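Local coordinates for protein putative transcriptional regulator, IclR family (Arthrobacter aurescens, PDB 3OBF) that probably acts as a DNA-binding transcriptional regulator, this fragment being its C-terminal, GAF-related domain, the part that in IclR relatives typically responds to small-molecule effectors, at residues Lys47-Leu52 / Ile119-Val124; Val64-Ala69 / Glu104-Gly109; Leu79-Ser84 / Asp93-Tyr98. One frame throughout, in Å; residues are numbered along the deposited sequence. Where two conformers were deposited one is given.

Contact 1: Lys47-Leu52 / Ile119-Val124; sequences KHLAPL and IEEVGV
Leu49 and Glu121 make the closest approach of this contact, a methyl set against a carboxylate, where a loop residue leans on the side chain that opens strand 121-129. The touching branch is CD2 of Leu49, which lies 3.5 Å from OE2 of Glu121 and also brushes the carboxylate carbon, with CD2 to CD at 3.9 Å. The side chains run alongside in opposite senses, which places the Leu49 methyl beside the carboxylate and near CG of Glu121. Glu121 reaches the loop because its chain runs extended beyond CG (chi2 171°). Leu49 is shared with the neighbouring strand 135-144, where it packs on Pro142 and Pro144.

The charged part is looser. CG of Lys47 passes 4.4 Å from OE2 of Glu120, but a bend at chi2 (-74°) leads the rest of the lysine away, leaving its NZ 6.4 Å from that same OE2. This is a long-range attraction between opposite charges at most.

The backbones stay apart, the CA atoms of Leu49 and Glu121 being 8.7 Å from each other. The strand is held instead by its antiparallel sheet partners, through bonds of Val122 with Ala143 and of Gly123 with Asn113, and Val122 packs on Leu153 of helix 150-170. On the loop side, Ala50 O accepts a hydrogen bond from Gln39 NE2.

A hydrocarbon tip against a carboxylate, with a lysine that may add a weak attraction to a second glutamate, makes a light surface contact in which the loop 47-52 lies over the sheet without joining it as a strand.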
loop_
_atom_site.group_PDB
_atom_site.type_symbol
_atom_site.label_atom_id
_atom_site.label_comp_id
_atom_site.label_asym_id
_atom_site.label_seq_id
_atom_site.Cartn_x
_atom_site.Cartn_y
_atom_site.Cartn_z
ATOM N N LYS A 47 11.091 -9.630 -12.117
ATOM C CA LYS A 47 10.066 -10.411 -11.448
ATOM C C LYS A 47 8.736 -9.642 -11.493
ATOM O O LYS A 47 8.714 -8.412 -11.376
ATOM C CB LYS A 47 10.513 -10.805 -10.030
ATOM C CG LYS A 47 11.627 -11.899 -10.027
ATOM C CD LYS A 47 11.053 -13.287 -10.392
ATOM C CE LYS A 47 12.106 -14.400 -10.383
ATOM N NZ LYS A 47 12.809 -14.565 -11.688
ATOM N N HIS A 48 7.651 -10.379 -11.726
ATOM C CA HIS A 48 6.326 -9.819 -11.879
ATOM C C HIS A 48 5.805 -9.487 -10.477
ATOM O O HIS A 48 5.454 -10.376 -9.702
ATOM C CB HIS A 48 5.393 -10.825 -12.560
ATOM C CG HIS A 48 5.719 -11.102 -14.002
ATOM N ND1 HIS A 48 6.998 -11.376 -14.451
ATOM C CD2 HIS A 48 4.916 -11.180 -15.092
ATOM C CE1 HIS A 48 6.972 -11.589 -15.755
ATOM N NE2 HIS A 48 5.720 -11.476 -16.170
ATOM N N LEU A 49 5.802 -8.209 -10.136
ATOM C CA LEU A 49 5.401 -7.798 -8.787
ATOM C C LEU A 49 3.930 -7.438 -8.773
ATOM O O LEU A 49 3.373 -7.016 -9.806
ATOM C CB LEU A 49 6.270 -6.645 -8.270
ATOM C CG LEU A 49 7.801 -6.864 -8.228
ATOM C CD1 LEU A 49 8.537 -5.561 -7.952
ATOM C CD2 LEU A 49 8.205 -7.951 -7.212
ATOM N N ALA A 50 3.304 -7.609 -7.605
ATOM C CA ALA A 50 1.873 -7.331 -7.418
ATOM C C ALA A 50 1.018 -7.833 -8.582
ATOM O O ALA A 50 0.235 -7.056 -9.148
ATOM C CB ALA A 50 1.631 -5.811 -7.163
ATOM N N PRO A 51 1.151 -9.132 -8.943
ATOM C CA PRO A 51 0.304 -9.614 -10.035
ATOM C C PRO A 51 -1.164 -9.712 -9.539
ATOM O O PRO A 51 -1.381 -9.817 -8.334
ATOM C CB PRO A 51 0.898 -11.004 -10.360
ATOM C CG PRO A 51 1.468 -11.493 -9.047
ATOM C CD PRO A 51 1.958 -10.221 -8.338
ATOM N N LEU A 52 -2.146 -9.626 -10.435
ATOM C CA LEU A 52 -3.551 -9.714 -10.048
ATOM C C LEU A 52 -3.791 -10.883 -9.081
ATOM O O LEU A 52 -3.293 -11.990 -9.303
ATOM C CB LEU A 52 -4.432 -9.905 -11.295
ATOM C CG LEU A 52 -4.537 -8.628 -12.126
ATOM C CD1 LEU A 52 -5.284 -8.849 -13.404
ATOM C CD2 LEU A 52 -5.213 -7.552 -11.280
ATOM N N ILE A 119 14.507 -8.748 0.665
ATOM C CA ILE A 119 15.704 -7.901 0.423
ATOM C C ILE A 119 15.806 -7.308 -0.998
ATOM O O ILE A 119 16.545 -6.342 -1.222
ATOM C CB ILE A 119 17.044 -8.631 0.766
ATOM C CG1 ILE A 119 17.029 -10.068 0.218
ATOM C CG2 ILE A 119 17.331 -8.573 2.286
ATOM C CD1 ILE A 119 18.378 -10.802 0.308
ATOM N N GLU A 120 15.078 -7.894 -1.951
ATOM C CA GLU A 120 15.134 -7.467 -3.356
ATOM C C GLU A 120 13.844 -6.746 -3.833
ATOM O O GLU A 120 13.635 -6.548 -5.037
ATOM C CB GLU A 120 15.486 -8.664 -4.270
ATOM C CG GLU A 120 14.292 -9.605 -4.585
ATOM C CD GLU A 120 14.672 -10.838 -5.417
ATOM O OE1 GLU A 120 15.605 -11.591 -5.014
ATOM O OE2 GLU A 120 14.018 -11.056 -6.468
ATOM N N GLU A 121 12.971 -6.372 -2.899
ATOM C CA GLU A 121 11.772 -5.625 -3.286
ATOM C C GLU A 121 11.532 -4.435 -2.383
ATOM O O GLU A 121 11.783 -4.475 -1.187
ATOM C CB GLU A 121 10.510 -6.497 -3.276
ATOM C CG GLU A 121 10.622 -7.915 -3.828
ATOM C CD GLU A 121 9.348 -8.728 -3.539
ATOM O OE1 GLU A 121 8.613 -8.415 -2.558
ATOM O OE2 GLU A 121 9.071 -9.676 -4.301
ATOM N N VAL A 122 10.987 -3.395 -2.977
ATOM C CA VAL A 122 10.665 -2.160 -2.295
ATOM C C VAL A 122 9.171 -1.885 -2.554
ATOM O O VAL A 122 8.603 -2.451 -3.482
ATOM C CB VAL A 122 11.569 -1.082 -2.877
ATOM C CG1 VAL A 122 10.879 0.236 -3.079
ATOM C CG2 VAL A 122 12.845 -0.967 -2.083
ATOM N N GLY A 123 8.538 -1.038 -1.741
ATOM C CA GLY A 123 7.168 -0.628 -1.981
ATOM C C GLY A 123 6.753 0.639 -1.270
ATOM O O GLY A 123 7.205 0.930 -0.149
ATOM N N VAL A 124 5.898 1.412 -1.922
ATOM C CA VAL A 124 5.183 2.467 -1.243
ATOM C C VAL A 124 3.695 2.299 -1.531
ATOM O O VAL A 124 3.331 1.854 -2.599
ATOM C CB VAL A 124 5.635 3.888 -1.701
ATOM C CG1 VAL A 124 7.104 4.193 -1.269
ATOM C CG2 VAL A 124 5.434 4.062 -3.225
#

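Contact 2: Val64-Ala69 / Glu104-Gly109; sequences VQVFLA and ESMERG
Ala69 and Met106 make the closest approach between segments 64-69 and 104-109, which belong to helix 62-69 and to the last turns of helix 92-108. The segment 104-109 begins with Glu104, whose carbonyl O accepts the N-H of Arg108 and also lies 4.1 Å above the centre of that arginine's guanidinium group. Ser105 follows; its CA lies 7.4 Å from that of Val66, making this a close point of the two backbones. Its OG bonds back to Leu102 O, so the hydroxyl is held within its own helix while the side chain rests on Ala111.

Met106, a selenomethionine, does the touching. Bends at chi2 (-57°) and chi3 (97°) fold the chain back over the methyl of Ala69: CB of Ala69 is 3.7 Å from CG of Met106 and 3.8 Å from its CE, so CG, SE and CE all lie against the one methyl. The terminal CE goes on to Val66, lying 4.2 Å from its backbone O and more loosely against CG1. This packing joins two helices on one side of the antiparallel sheet of the GAF-related IclR effector domain; Val66 also sits on Ala125 and Pro127, and Met106 on Pro127 and Tyr129, all of strand 121-129.

The helix ends two residues later, after Arg108. This arginine turns to what follows it, giving NE to Trp110 O and making a cation-pi contact with the Trp110 ring. Gly109, with phi at 105°, leaves the helical path while its N still bonds to Ser105 O at 2.8 Å; its own O accepts a hydrogen bond from Ser126 OG of strand 121-129.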
loop_
_atom_site.group_PDB
_atom_site.type_symbol
_atom_site.label_atom_id
_atom_site.label_comp_id
_atom_site.label_asym_id
_atom_site.label_seq_id
_atom_site.Cartn_x
_atom_site.Cartn_y
_atom_site.Cartn_z
ATOM N N VAL A 64 -0.168 -3.328 3.381
ATOM C CA VAL A 64 -0.695 -3.876 4.616
ATOM C C VAL A 64 -0.642 -2.775 5.689
ATOM O O VAL A 64 -1.611 -2.603 6.441
ATOM C CB VAL A 64 0.073 -5.146 5.036
ATOM C CG1 VAL A 64 -0.323 -5.596 6.466
ATOM C CG2 VAL A 64 -0.222 -6.265 4.038
ATOM N N GLN A 65 0.458 -2.003 5.713
ATOM C CA GLN A 65 0.597 -0.886 6.665
ATOM C C GLN A 65 -0.551 0.103 6.505
ATOM O O GLN A 65 -1.172 0.519 7.507
ATOM C CB GLN A 65 1.915 -0.137 6.472
ATOM C CG GLN A 65 3.176 -0.889 6.957
ATOM C CD GLN A 65 4.464 -0.120 6.642
ATOM O OE1 GLN A 65 4.681 0.999 7.148
ATOM N NE2 GLN A 65 5.319 -0.706 5.800
ATOM N N VAL A 66 -0.825 0.479 5.251
ATOM C CA VAL A 66 -1.890 1.452 4.930
ATOM C C VAL A 66 -3.246 0.978 5.490
ATOM O O VAL A 66 -3.938 1.728 6.198
ATOM C CB VAL A 66 -1.960 1.650 3.413
ATOM C CG1 VAL A 66 -3.212 2.376 2.995
ATOM C CG2 VAL A 66 -0.745 2.383 2.960
ATOM N N PHE A 67 -3.619 -0.265 5.191
ATOM C CA PHE A 67 -4.871 -0.774 5.716
ATOM C C PHE A 67 -4.915 -0.908 7.243
ATOM O O PHE A 67 -5.932 -0.630 7.866
ATOM C CB PHE A 67 -5.257 -2.105 5.052
ATOM C CG PHE A 67 -5.594 -1.964 3.617
ATOM C CD1 PHE A 67 -6.631 -1.118 3.210
ATOM C CD2 PHE A 67 -4.876 -2.662 2.655
ATOM C CE1 PHE A 67 -6.955 -0.964 1.860
ATOM C CE2 PHE A 67 -5.205 -2.518 1.284
ATOM C CZ PHE A 67 -6.257 -1.675 0.896
ATOM N N LEU A 68 -3.835 -1.347 7.859
ATOM C CA LEU A 68 -3.842 -1.462 9.311
ATOM C C LEU A 68 -3.956 -0.086 10.012
ATOM O O LEU A 68 -4.450 0.002 11.138
ATOM C CB LEU A 68 -2.631 -2.262 9.777
ATOM C CG LEU A 68 -2.637 -3.763 9.434
ATOM C CD1 LEU A 68 -1.372 -4.426 9.957
ATOM C CD2 LEU A 68 -3.824 -4.457 10.033
ATOM N N ALA A 69 -3.514 0.982 9.346
ATOM C CA ALA A 69 -3.776 2.344 9.829
ATOM C C ALA A 69 -5.271 2.656 9.939
ATOM O O ALA A 69 -5.679 3.484 10.752
ATOM C CB ALA A 69 -3.054 3.394 8.964
ATOM N N GLU A 104 2.764 7.493 11.388
ATOM C CA GLU A 104 3.692 8.283 10.579
ATOM C C GLU A 104 3.372 8.189 9.093
ATOM O O GLU A 104 3.550 9.148 8.346
ATOM C CB GLU A 104 5.139 7.901 10.874
ATOM C CG GLU A 104 5.553 8.353 12.301
ATOM C CD GLU A 104 6.986 8.019 12.659
ATOM O OE1 GLU A 104 7.506 6.990 12.168
ATOM O OE2 GLU A 104 7.598 8.799 13.428
ATOM N N SER A 105 2.865 7.043 8.669
ATOM C CA SER A 105 2.567 6.868 7.269
ATOM C C SER A 105 1.357 7.712 6.873
ATOM O O SER A 105 1.325 8.283 5.794
ATOM C CB SER A 105 2.389 5.391 6.939
ATOM O OG SER A 105 1.203 4.878 7.527
HETATM N N MSE A 106 0.386 7.826 7.772
HETATM C CA MSE A 106 -0.803 8.646 7.533
HETATM C C MSE A 106 -0.421 10.112 7.416
HETATM O O MSE A 106 -0.916 10.822 6.537
HETATM C CB MSE A 106 -1.838 8.451 8.651
HETATM C CG MSE A 106 -2.554 7.093 8.636
HETATM SE SE MSE A 106 -3.512 6.672 6.929
HETATM C CE MSE A 106 -2.139 5.536 5.993
ATOM N N GLU A 107 0.471 10.569 8.290
ATOM C CA GLU A 107 0.929 11.950 8.252
ATOM C C GLU A 107 1.889 12.215 7.079
ATOM O O GLU A 107 1.911 13.323 6.546
ATOM C CB GLU A 107 1.534 12.376 9.600
ATOM C CG GLU A 107 0.571 12.207 10.799
ATOM C CD GLU A 107 -0.142 13.503 11.218
ATOM O OE1 GLU A 107 0.482 14.340 11.909
ATOM O OE2 GLU A 107 -1.336 13.673 10.876
ATOM N N ARG A 108 2.662 11.210 6.661
ATOM C CA ARG A 108 3.516 11.373 5.449
ATOM C C ARG A 108 2.674 11.321 4.156
ATOM O O ARG A 108 2.956 12.038 3.201
ATOM C CB ARG A 108 4.646 10.333 5.405
ATOM C CG ARG A 108 5.613 10.470 4.221
ATOM C CD ARG A 108 6.829 9.538 4.407
ATOM N NE ARG A 108 6.352 8.242 4.818
ATOM C CZ ARG A 108 6.632 7.633 5.974
ATOM N NH1 ARG A 108 7.488 8.150 6.863
ATOM N NH2 ARG A 108 6.071 6.461 6.211
ATOM N N GLY A 109 1.646 10.466 4.147
ATOM C CA GLY A 109 0.779 10.296 2.993
ATOM C C GLY A 109 1.058 9.005 2.243
ATOM O O GLY A 109 0.332 8.663 1.294
#

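Contact 3: Leu79-Ser84 / Asp93-Tyr98; sequences LLRSGS and DAVEAY
Leu80 and Val95 mark where the end of helix 73-82 lies nearest the beginning of helix 92-108, their CA atoms 7.9 Å apart. The first helix stops soon afterwards: Gly83 departs from it with positive phi, its N bonding to Leu80 O, and across the turn, on either side of Gly83 in sequence, the hydroxyls of Ser82 and Ser84 are hydrogen-bonded, OG to OG, at 3.0 Å. The second helix is regular here, with Tyr98 N bonded to Ala94 O.

Between the helices, CD1 of Leu80 does most of the work. It lies 4.0 Å from CD2 of the Tyr98 ring, approached obliquely, and 4.3 Å from CG2 of Val95. The tyrosine ring swings over to this leucine because its CG stands opposite the backbone N (chi1 -179°), and its OH is anchored by a hydrogen bond to Ala59 O, which fixes the ring's far end. Ile85 and Leu87 of the connecting loop close on Leu80 as well.

Arg81 covers the outer margin. Bent at chi2 (-80°), its chain reaches toward the other helix until CG2 of Val95 sits at the edge of the guanidinium, near its plane, 3.8 Å from NE and 4.0 Å from NH2. Glu96 is too distant for a salt bridge, its OE2 being 6.8 Å from Arg81 NH2, and it makes a long, weak ion pair with Arg77 instead.

The contact thus combines a buried aliphatic and aromatic core with an exposed arginine at its outer side: van der Waals packing joins helix 73-82 to helix 92-108, which follows it in the chain, and the charged group remains at the surface.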
loop_
_atom_site.group_PDB
_atom_site.type_symbol
_atom_site.label_atom_id
_atom_site.label_comp_id
_atom_site.label_asym_id
_atom_site.label_seq_id
_atom_site.Cartn_x
_atom_site.Cartn_y
_atom_site.Cartn_z
ATOM N N LEU A 79 -4.292 -9.006 15.435
ATOM C CA LEU A 79 -3.771 -9.534 14.174
ATOM C C LEU A 79 -2.281 -9.880 14.249
ATOM O O LEU A 79 -1.832 -10.880 13.687
ATOM C CB LEU A 79 -4.021 -8.535 13.024
ATOM C CG LEU A 79 -5.459 -8.486 12.498
ATOM C CD1 LEU A 79 -5.655 -7.272 11.611
ATOM C CD2 LEU A 79 -5.797 -9.776 11.721
ATOM N N LEU A 80 -1.494 -9.084 14.944
ATOM C CA LEU A 80 -0.072 -9.431 15.039
ATOM C C LEU A 80 0.173 -10.623 15.979
ATOM O O LEU A 80 0.859 -11.565 15.599
ATOM C CB LEU A 80 0.764 -8.217 15.429
ATOM C CG LEU A 80 0.782 -7.061 14.413
ATOM C CD1 LEU A 80 1.314 -5.785 15.045
ATOM C CD2 LEU A 80 1.621 -7.436 13.206
ATOM N N ARG A 81 -0.412 -10.601 17.179
ATOM C CA ARG A 81 -0.191 -11.660 18.174
ATOM C C ARG A 81 -0.839 -12.992 17.770
ATOM O O ARG A 81 -0.417 -14.048 18.242
ATOM C CB ARG A 81 -0.715 -11.258 19.567
ATOM C CG ARG A 81 -0.239 -9.924 20.101
ATOM C CD ARG A 81 1.147 -10.040 20.686
ATOM N NE ARG A 81 1.728 -8.756 21.108
ATOM C CZ ARG A 81 1.813 -8.345 22.376
ATOM N NH1 ARG A 81 1.350 -9.106 23.364
ATOM N NH2 ARG A 81 2.371 -7.176 22.665
ATOM N N SER A 82 -1.878 -12.931 16.931
ATOM C CA SER A 82 -2.467 -14.145 16.382
ATOM C C SER A 82 -1.645 -14.743 15.245
ATOM O O SER A 82 -1.870 -15.877 14.877
ATOM C CB SER A 82 -3.890 -13.895 15.860
ATOM O OG SER A 82 -3.850 -13.208 14.614
ATOM N N GLY A 83 -0.756 -13.965 14.629
ATOM C CA GLY A 83 -0.018 -14.452 13.487
ATOM C C GLY A 83 -0.785 -14.292 12.184
ATOM O O GLY A 83 -0.275 -14.657 11.130
ATOM N N SER A 84 -1.990 -13.731 12.216
ATOM C CA SER A 84 -2.692 -13.461 10.944
ATOM C C SER A 84 -1.882 -12.539 10.057
ATOM O O SER A 84 -1.789 -12.753 8.863
ATOM C CB SER A 84 -4.066 -12.820 11.173
ATOM O OG SER A 84 -4.856 -13.736 11.863
ATOM N N ASP A 93 6.986 -3.529 22.656
ATOM C CA ASP A 93 7.618 -2.368 22.048
ATOM C C ASP A 93 7.809 -2.478 20.530
ATOM O O ASP A 93 7.822 -1.451 19.874
ATOM C CB ASP A 93 8.891 -1.932 22.797
ATOM C CG ASP A 93 9.741 -3.103 23.226
ATOM O OD1 ASP A 93 9.819 -4.057 22.416
ATOM O OD2 ASP A 93 10.316 -3.080 24.344
ATOM N N ALA A 94 7.939 -3.694 19.983
ATOM C CA ALA A 94 7.879 -3.902 18.520
ATOM C C ALA A 94 6.489 -3.564 17.984
ATOM O O ALA A 94 6.355 -2.978 16.909
ATOM C CB ALA A 94 8.260 -5.313 18.128
ATOM N N VAL A 95 5.462 -3.934 18.748
ATOM C CA VAL A 95 4.093 -3.622 18.384
ATOM C C VAL A 95 3.894 -2.110 18.454
ATOM O O VAL A 95 3.343 -1.511 17.539
ATOM C CB VAL A 95 3.062 -4.412 19.266
ATOM C CG1 VAL A 95 1.635 -3.850 19.118
ATOM C CG2 VAL A 95 3.103 -5.913 18.927
ATOM N N GLU A 96 4.362 -1.502 19.533
ATOM C CA GLU A 96 4.245 -0.061 19.714
ATOM C C GLU A 96 4.986 0.730 18.625
ATOM O O GLU A 96 4.458 1.723 18.114
ATOM C CB GLU A 96 4.729 0.361 21.117
ATOM C CG GLU A 96 3.807 -0.093 22.272
ATOM C CD GLU A 96 2.330 0.344 22.099
ATOM O OE1 GLU A 96 2.077 1.497 21.665
ATOM O OE2 GLU A 96 1.415 -0.466 22.403
ATOM N N ALA A 97 6.198 0.298 18.279
ATOM C CA ALA A 97 6.933 0.932 17.180
ATOM C C ALA A 97 6.139 0.805 15.877
ATOM O O ALA A 97 6.058 1.766 15.089
ATOM C CB ALA A 97 8.308 0.318 17.019
ATOM N N TYR A 98 5.547 -0.377 15.657
ATOM C CA TYR A 98 4.807 -0.637 14.423
ATOM C C TYR A 98 3.582 0.261 14.332
ATOM O O TYR A 98 3.282 0.797 13.279
ATOM C CB TYR A 98 4.411 -2.111 14.296
ATOM C CG TYR A 98 3.670 -2.391 13.006
ATOM C CD1 TYR A 98 4.359 -2.574 11.797
ATOM C CD2 TYR A 98 2.282 -2.455 12.985
ATOM C CE1 TYR A 98 3.675 -2.824 10.615
ATOM C CE2 TYR A 98 1.590 -2.702 11.803
ATOM C CZ TYR A 98 2.290 -2.878 10.631
ATOM O OH TYR A 98 1.595 -3.136 9.489
#

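How the contacts relate
Along the chain the three contacts are concentric: contact 3 closes the shortest span, contact 2 encloses it, and contact 1 encloses both. Contacts 2 and 3 share helix 92-108, using its end and its beginning, with centres about 15 Å apart; they touch where Leu68 packs on Tyr98 and Leu79, so helices 62-69, 73-82 and 92-108 pack on one another. Contact 1 stands apart, on the opposite side of the chain's centre from contact 2, its centre about 18 Å from that of contact 2 and about 23 Å from that of contact 3. Contact 1 sets a loop against strand 121-129, while contacts 2 and 3 bind three successive helices together, within one IclR C-terminal domain.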